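Local coordinates for inactive dihydroorotase-like domain (PDB 5NNL), which is a catalytically inactive, dihydroorotase-like domain built on the alpha/beta barrel fold of the amidohydrolase superfamily, at residues Val175-Ser187 / Gln203-Ser217. Sequence-based numbering, arbitrary orientation.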
loop_
_atom_site.group_PDB
_atom_site.type_symbol
_atom_site.label_atom_id
_atom_site.label_comp_id
_atom_site.label_asym_id
_atom_site.label_seq_id
_atom_site.Cartn_x
_atom_site.Cartn_y
_atom_site.Cartn_z
ATOM N N VAL A 175 -16.402 6.681 -2.111
ATOM C CA VAL A 175 -15.332 6.307 -1.195
ATOM C C VAL A 175 -14.921 4.865 -1.458
ATOM O O VAL A 175 -15.765 3.998 -1.711
ATOM C CB VAL A 175 -15.742 6.507 0.282
ATOM C CG1 VAL A 175 -16.991 5.739 0.608
ATOM C CG2 VAL A 175 -14.605 6.114 1.217
ATOM N N THR A 176 -13.613 4.621 -1.411
ATOM C CA THR A 176 -13.047 3.282 -1.408
ATOM C C THR A 176 -12.054 3.195 -0.257
ATOM O O THR A 176 -11.697 4.206 0.351
ATOM C CB THR A 176 -12.357 2.946 -2.741
ATOM O OG1 THR A 176 -11.251 3.832 -2.952
ATOM C CG2 THR A 176 -13.335 3.076 -3.900
ATOM N N CYS A 177 -11.608 1.981 0.060
ATOM C CA CYS A 177 -10.696 1.828 1.184
ATOM C C CYS A 177 -9.847 0.579 1.020
ATOM O O CYS A 177 -10.161 -0.317 0.235
ATOM C CB CYS A 177 -11.451 1.753 2.517
ATOM S SG CYS A 177 -12.502 0.290 2.685
ATOM N N ASP A 178 -8.766 0.529 1.798
ATOM C CA ASP A 178 -7.940 -0.661 1.896
ATOM C C ASP A 178 -7.644 -0.968 3.356
ATOM O O ASP A 178 -7.828 -0.132 4.244
ATOM C CB ASP A 178 -6.613 -0.519 1.122
ATOM C CG ASP A 178 -5.660 0.484 1.750
ATOM O OD1 ASP A 178 -5.538 1.606 1.213
ATOM O OD2 ASP A 178 -5.025 0.150 2.775
ATOM N N VAL A 179 -7.207 -2.202 3.589
ATOM C CA VAL A 179 -6.623 -2.606 4.859
ATOM C C VAL A 179 -5.251 -3.185 4.563
ATOM O O VAL A 179 -5.024 -3.793 3.512
ATOM C CB VAL A 179 -7.491 -3.633 5.628
ATOM C CG1 VAL A 179 -8.926 -3.157 5.731
ATOM C CG2 VAL A 179 -7.434 -4.997 4.974
ATOM N N CYS A 180 -4.329 -2.986 5.494
ATOM C CA CYS A 180 -3.039 -3.650 5.407
ATOM C C CYS A 180 -3.212 -5.133 5.697
ATOM O O CYS A 180 -3.969 -5.520 6.591
ATOM C CB CYS A 180 -2.049 -3.037 6.395
ATOM S SG CYS A 180 -1.882 -1.251 6.267
ATOM N N VAL A 181 -2.493 -5.967 4.945
ATOM C CA VAL A 181 -2.674 -7.412 5.058
ATOM C C VAL A 181 -2.410 -7.883 6.485
ATOM O O VAL A 181 -3.140 -8.727 7.017
ATOM C CB VAL A 181 -1.771 -8.143 4.046
ATOM C CG1 VAL A 181 -1.790 -9.658 4.290
ATOM C CG2 VAL A 181 -2.220 -7.831 2.620
ATOM N N TYR A 182 -1.357 -7.365 7.121
ATOM C CA TYR A 182 -1.051 -7.774 8.490
ATOM C C TYR A 182 -2.229 -7.541 9.427
ATOM O O TYR A 182 -2.410 -8.294 10.390
ATOM C CB TYR A 182 0.171 -7.019 9.017
ATOM C CG TYR A 182 1.517 -7.652 8.726
ATOM C CD1 TYR A 182 1.646 -8.724 7.848
ATOM C CD2 TYR A 182 2.666 -7.173 9.342
ATOM C CE1 TYR A 182 2.884 -9.291 7.594
ATOM C CE2 TYR A 182 3.901 -7.731 9.096
ATOM C CZ TYR A 182 4.008 -8.785 8.224
ATOM O OH TYR A 182 5.251 -9.325 7.990
ATOM N N SER A 183 -3.031 -6.503 9.171
ATOM C CA SER A 183 -4.161 -6.205 10.044
ATOM C C SER A 183 -5.128 -7.377 10.151
ATOM O O SER A 183 -5.801 -7.531 11.177
ATOM C CB SER A 183 -4.907 -4.970 9.541
ATOM O OG SER A 183 -4.117 -3.801 9.652
ATOM N N LEU A 184 -5.230 -8.201 9.106
ATOM C CA LEU A 184 -6.169 -9.316 9.124
ATOM C C LEU A 184 -5.641 -10.529 9.878
ATOM O O LEU A 184 -6.431 -11.418 10.216
ATOM C CB LEU A 184 -6.528 -9.730 7.695
ATOM C CG LEU A 184 -7.357 -8.752 6.854
ATOM C CD1 LEU A 184 -7.737 -9.389 5.530
ATOM C CD2 LEU A 184 -8.609 -8.285 7.589
ATOM N N PHE A 185 -4.339 -10.585 10.158
ATOM C CA PHE A 185 -3.726 -11.761 10.759
ATOM C C PHE A 185 -2.939 -11.458 12.027
ATOM O O PHE A 185 -2.345 -12.378 12.601
ATOM C CB PHE A 185 -2.815 -12.448 9.736
ATOM C CG PHE A 185 -3.510 -12.784 8.455
ATOM C CD1 PHE A 185 -4.255 -13.942 8.347
ATOM C CD2 PHE A 185 -3.426 -11.936 7.362
ATOM C CE1 PHE A 185 -4.904 -14.252 7.177
ATOM C CE2 PHE A 185 -4.072 -12.242 6.181
ATOM C CZ PHE A 185 -4.812 -13.402 6.089
ATOM N N LEU A 186 -2.919 -10.202 12.478
ATOM C CA LEU A 186 -2.304 -9.811 13.740
ATOM C C LEU A 186 -3.233 -8.846 14.458
ATOM O O LEU A 186 -3.800 -7.946 13.832
ATOM C CB LEU A 186 -0.940 -9.138 13.537
ATOM C CG LEU A 186 0.161 -9.961 12.873
ATOM C CD1 LEU A 186 1.306 -9.052 12.477
ATOM C CD2 LEU A 186 0.653 -11.063 13.793
ATOM N N SER A 187 -3.375 -9.030 15.773
ATOM C CA SER A 187 -4.249 -8.196 16.590
ATOM C C SER A 187 -3.554 -7.888 17.914
ATOM O O SER A 187 -2.438 -8.345 18.178
ATOM C CB SER A 187 -5.601 -8.879 16.829
ATOM O OG SER A 187 -5.493 -9.904 17.802
ATOM N N GLN A 203 -10.633 -6.619 14.310
ATOM C CA GLN A 203 -10.212 -7.527 13.249
ATOM C C GLN A 203 -11.386 -8.351 12.731
ATOM O O GLN A 203 -11.518 -8.567 11.521
ATOM C CB GLN A 203 -9.100 -8.440 13.758
ATOM C CG GLN A 203 -8.387 -9.218 12.669
ATOM C CD GLN A 203 -7.453 -10.266 13.236
ATOM O OE1 GLN A 203 -7.876 -11.371 13.568
ATOM N NE2 GLN A 203 -6.182 -9.921 13.363
ATOM N N GLU A 204 -12.244 -8.822 13.638
ATOM C CA GLU A 204 -13.421 -9.577 13.212
ATOM C C GLU A 204 -14.347 -8.709 12.380
ATOM O O GLU A 204 -14.931 -9.174 11.389
ATOM C CB GLU A 204 -14.150 -10.125 14.440
ATOM C CG GLU A 204 -15.320 -11.048 14.123
ATOM C CD GLU A 204 -16.088 -11.458 15.366
ATOM O OE1 GLU A 204 -15.447 -11.707 16.410
ATOM O OE2 GLU A 204 -17.334 -11.524 15.300
ATOM N N ALA A 205 -14.510 -7.438 12.762
ATOM C CA ALA A 205 -15.316 -6.527 11.965
ATOM C C ALA A 205 -14.739 -6.367 10.563
ATOM O O ALA A 205 -15.493 -6.221 9.594
ATOM C CB ALA A 205 -15.422 -5.172 12.664
ATOM N N LEU A 206 -13.412 -6.414 10.432
ATOM C CA LEU A 206 -12.791 -6.312 9.115
ATOM C C LEU A 206 -13.109 -7.537 8.262
ATOM O O LEU A 206 -13.467 -7.412 7.085
ATOM C CB LEU A 206 -11.279 -6.138 9.260
ATOM C CG LEU A 206 -10.784 -4.862 9.952
ATOM C CD1 LEU A 206 -9.269 -4.882 10.056
ATOM C CD2 LEU A 206 -11.251 -3.613 9.216
ATOM N N TRP A 207 -12.975 -8.732 8.839
ATOM C CA TRP A 207 -13.300 -9.950 8.104
ATOM C C TRP A 207 -14.763 -9.982 7.689
ATOM O O TRP A 207 -15.098 -10.542 6.637
ATOM C CB TRP A 207 -12.956 -11.175 8.949
ATOM C CG TRP A 207 -11.500 -11.515 8.893
ATOM C CD1 TRP A 207 -10.540 -11.182 9.804
ATOM C CD2 TRP A 207 -10.836 -12.244 7.856
ATOM N NE1 TRP A 207 -9.316 -11.663 9.397
ATOM C CE2 TRP A 207 -9.472 -12.318 8.203
ATOM C CE3 TRP A 207 -11.264 -12.843 6.670
ATOM C CZ2 TRP A 207 -8.533 -12.970 7.404
ATOM C CZ3 TRP A 207 -10.332 -13.488 5.878
ATOM C CH2 TRP A 207 -8.982 -13.547 6.248
ATOM N N GLU A 208 -15.643 -9.377 8.481
ATOM C CA GLU A 208 -17.065 -9.354 8.166
ATOM C C GLU A 208 -17.445 -8.242 7.199
ATOM O O GLU A 208 -18.618 -8.155 6.820
ATOM C CB GLU A 208 -17.877 -9.210 9.452
ATOM C CG GLU A 208 -17.778 -10.411 10.370
ATOM C CD GLU A 208 -18.506 -10.190 11.676
ATOM O OE1 GLU A 208 -19.036 -9.075 11.869
ATOM O OE2 GLU A 208 -18.546 -11.124 12.504
ATOM N N HIS A 209 -16.498 -7.389 6.802
ATOM C CA HIS A 209 -16.768 -6.326 5.839
ATOM C C HIS A 209 -15.915 -6.451 4.582
ATOM O O HIS A 209 -15.702 -5.457 3.880
ATOM C CB HIS A 209 -16.558 -4.955 6.483
ATOM C CG HIS A 209 -17.641 -4.572 7.442
ATOM N ND1 HIS A 209 -17.699 -5.056 8.730
ATOM C CD2 HIS A 209 -18.719 -3.766 7.294
ATOM C CE1 HIS A 209 -18.760 -4.557 9.339
ATOM N NE2 HIS A 209 -19.396 -3.771 8.488
ATOM N N LEU A 210 -15.424 -7.648 4.276
ATOM C CA LEU A 210 -14.623 -7.839 3.072
ATOM C C LEU A 210 -15.271 -7.286 1.805
ATOM O O LEU A 210 -14.539 -6.746 0.962
ATOM C CB LEU A 210 -14.298 -9.330 2.901
ATOM C CG LEU A 210 -13.339 -9.914 3.939
ATOM C CD1 LEU A 210 -13.223 -11.425 3.762
ATOM C CD2 LEU A 210 -11.976 -9.273 3.854
ATOM N N PRO A 211 -16.586 -7.395 1.592
ATOM C CA PRO A 211 -17.185 -6.730 0.419
ATOM C C PRO A 211 -16.959 -5.230 0.404
ATOM O O PRO A 211 -16.875 -4.630 -0.676
ATOM C CB PRO A 211 -18.677 -7.073 0.548
ATOM C CG PRO A 211 -18.704 -8.325 1.353
ATOM C CD PRO A 211 -17.570 -8.208 2.322
ATOM N N ILE A 212 -16.851 -4.609 1.579
ATOM C CA ILE A 212 -16.653 -3.167 1.670
ATOM C C ILE A 212 -15.204 -2.793 1.398
ATOM O O ILE A 212 -14.920 -1.677 0.953
ATOM C CB ILE A 212 -17.101 -2.670 3.057
ATOM C CG1 ILE A 212 -18.574 -3.015 3.304
ATOM C CG2 ILE A 212 -16.836 -1.168 3.229
ATOM C CD1 ILE A 212 -19.517 -2.655 2.172
ATOM N N ILE A 213 -14.271 -3.697 1.669
ATOM C CA ILE A 213 -12.854 -3.415 1.478
ATOM C C ILE A 213 -12.523 -3.633 0.006
ATOM O O ILE A 213 -12.675 -4.740 -0.519
ATOM C CB ILE A 213 -11.993 -4.300 2.389
ATOM C CG1 ILE A 213 -12.462 -4.165 3.844
ATOM C CG2 ILE A 213 -10.526 -3.919 2.268
ATOM C CD1 ILE A 213 -11.835 -5.150 4.799
ATOM N N ASP A 214 -12.084 -2.570 -0.663
ATOM C CA ASP A 214 -11.819 -2.614 -2.094
ATOM C C ASP A 214 -10.417 -3.109 -2.420
ATOM O O ASP A 214 -10.223 -3.744 -3.462
ATOM C CB ASP A 214 -12.023 -1.221 -2.700
ATOM C CG ASP A 214 -13.420 -0.680 -2.455
ATOM O OD1 ASP A 214 -14.382 -1.194 -3.067
ATOM O OD2 ASP A 214 -13.564 0.239 -1.621
ATOM N N VAL A 215 -9.445 -2.859 -1.539
ATOM C CA VAL A 215 -8.036 -3.067 -1.847
ATOM C C VAL A 215 -7.308 -3.628 -0.633
ATOM O O VAL A 215 -7.607 -3.284 0.513
ATOM C CB VAL A 215 -7.371 -1.745 -2.298
ATOM C CG1 VAL A 215 -5.867 -1.925 -2.514
ATOM C CG2 VAL A 215 -8.033 -1.213 -3.554
ATOM N N PHE A 216 -6.333 -4.494 -0.899
ATOM C CA PHE A 216 -5.334 -4.877 0.087
ATOM C C PHE A 216 -4.048 -4.115 -0.197
ATOM O O PHE A 216 -3.644 -3.973 -1.355
ATOM C CB PHE A 216 -5.045 -6.380 0.051
ATOM C CG PHE A 216 -6.130 -7.240 0.644
ATOM C CD1 PHE A 216 -6.791 -6.867 1.802
ATOM C CD2 PHE A 216 -6.471 -8.438 0.045
ATOM C CE1 PHE A 216 -7.776 -7.670 2.339
ATOM C CE2 PHE A 216 -7.452 -9.243 0.579
ATOM C CZ PHE A 216 -8.105 -8.863 1.723
ATOM N N SER A 217 -3.408 -3.627 0.859
ATOM C CA SER A 217 -2.105 -2.996 0.741
ATOM C C SER A 217 -1.148 -3.660 1.717
ATOM O O SER A 217 -1.555 -4.382 2.628
ATOM C CB SER A 217 -2.167 -1.486 1.019
ATOM O OG SER A 217 -2.435 -1.233 2.386
#
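Leu184, on the short, weakly bonded helical turn at 181-185, packs between Trp207 and Phe216, where the neighbouring parallel strands 175-180 and 215-217 of an alpha/beta barrel meet helix 200-207, the main helix of their beta-alpha-beta crossover. A branched aliphatic side chain suits this place because its two methyls serve different partners. CD2 makes a CH-pi contact over one face of the Trp207 indole, 4.1 Å from the centroid of the five-membered ring, and also touches Leu206 CB. CD1 turns to Phe216, meeting its CE1 at 3.6 Å. The backbone of Leu184 takes part too: its O accepts a bond from Trp207 NE1, 3.0 Å long and in the plane of both the indole and the carbonyl. Tryptophan thus pairs a broad apolar surface with one well-directed donor, while the edge of its six-membered ring forms an offset edge-to-face pair with Phe185, the planes 83° apart. Nearby, Gln203 has the long, uncharged side chain needed to bring an amide donor from helix 200-207 to a backbone carbonyl: CG stands anti to the backbone N (chi1 -168°), and the extended chain carries NE2 to Ser183 O at 3.3 Å, the donor lying above the carbonyl plane.

Between the strands, Val179 N bonds to Val215 O, Val179 O receives Ser217 N, and Ser217 O receives Val181 N. Beta-branched Val179 suits the strand; its CG1 packs on Ile213 CD1 at 3.6 Å, and its CG2 lies at the edge of the Phe216 ring, on the helix-facing side. Small, polar Ser217 projects from the opposite face, beside Asp178, whose carboxylate is also bonded to His152, Ser154 and Ala155. A chi1 of 69° sets Ser217 OG between the backbone N and the carbonyl carbon, and from there it donates to Asp178 OD2 over 3.0 Å, approaching from above the carboxylate plane.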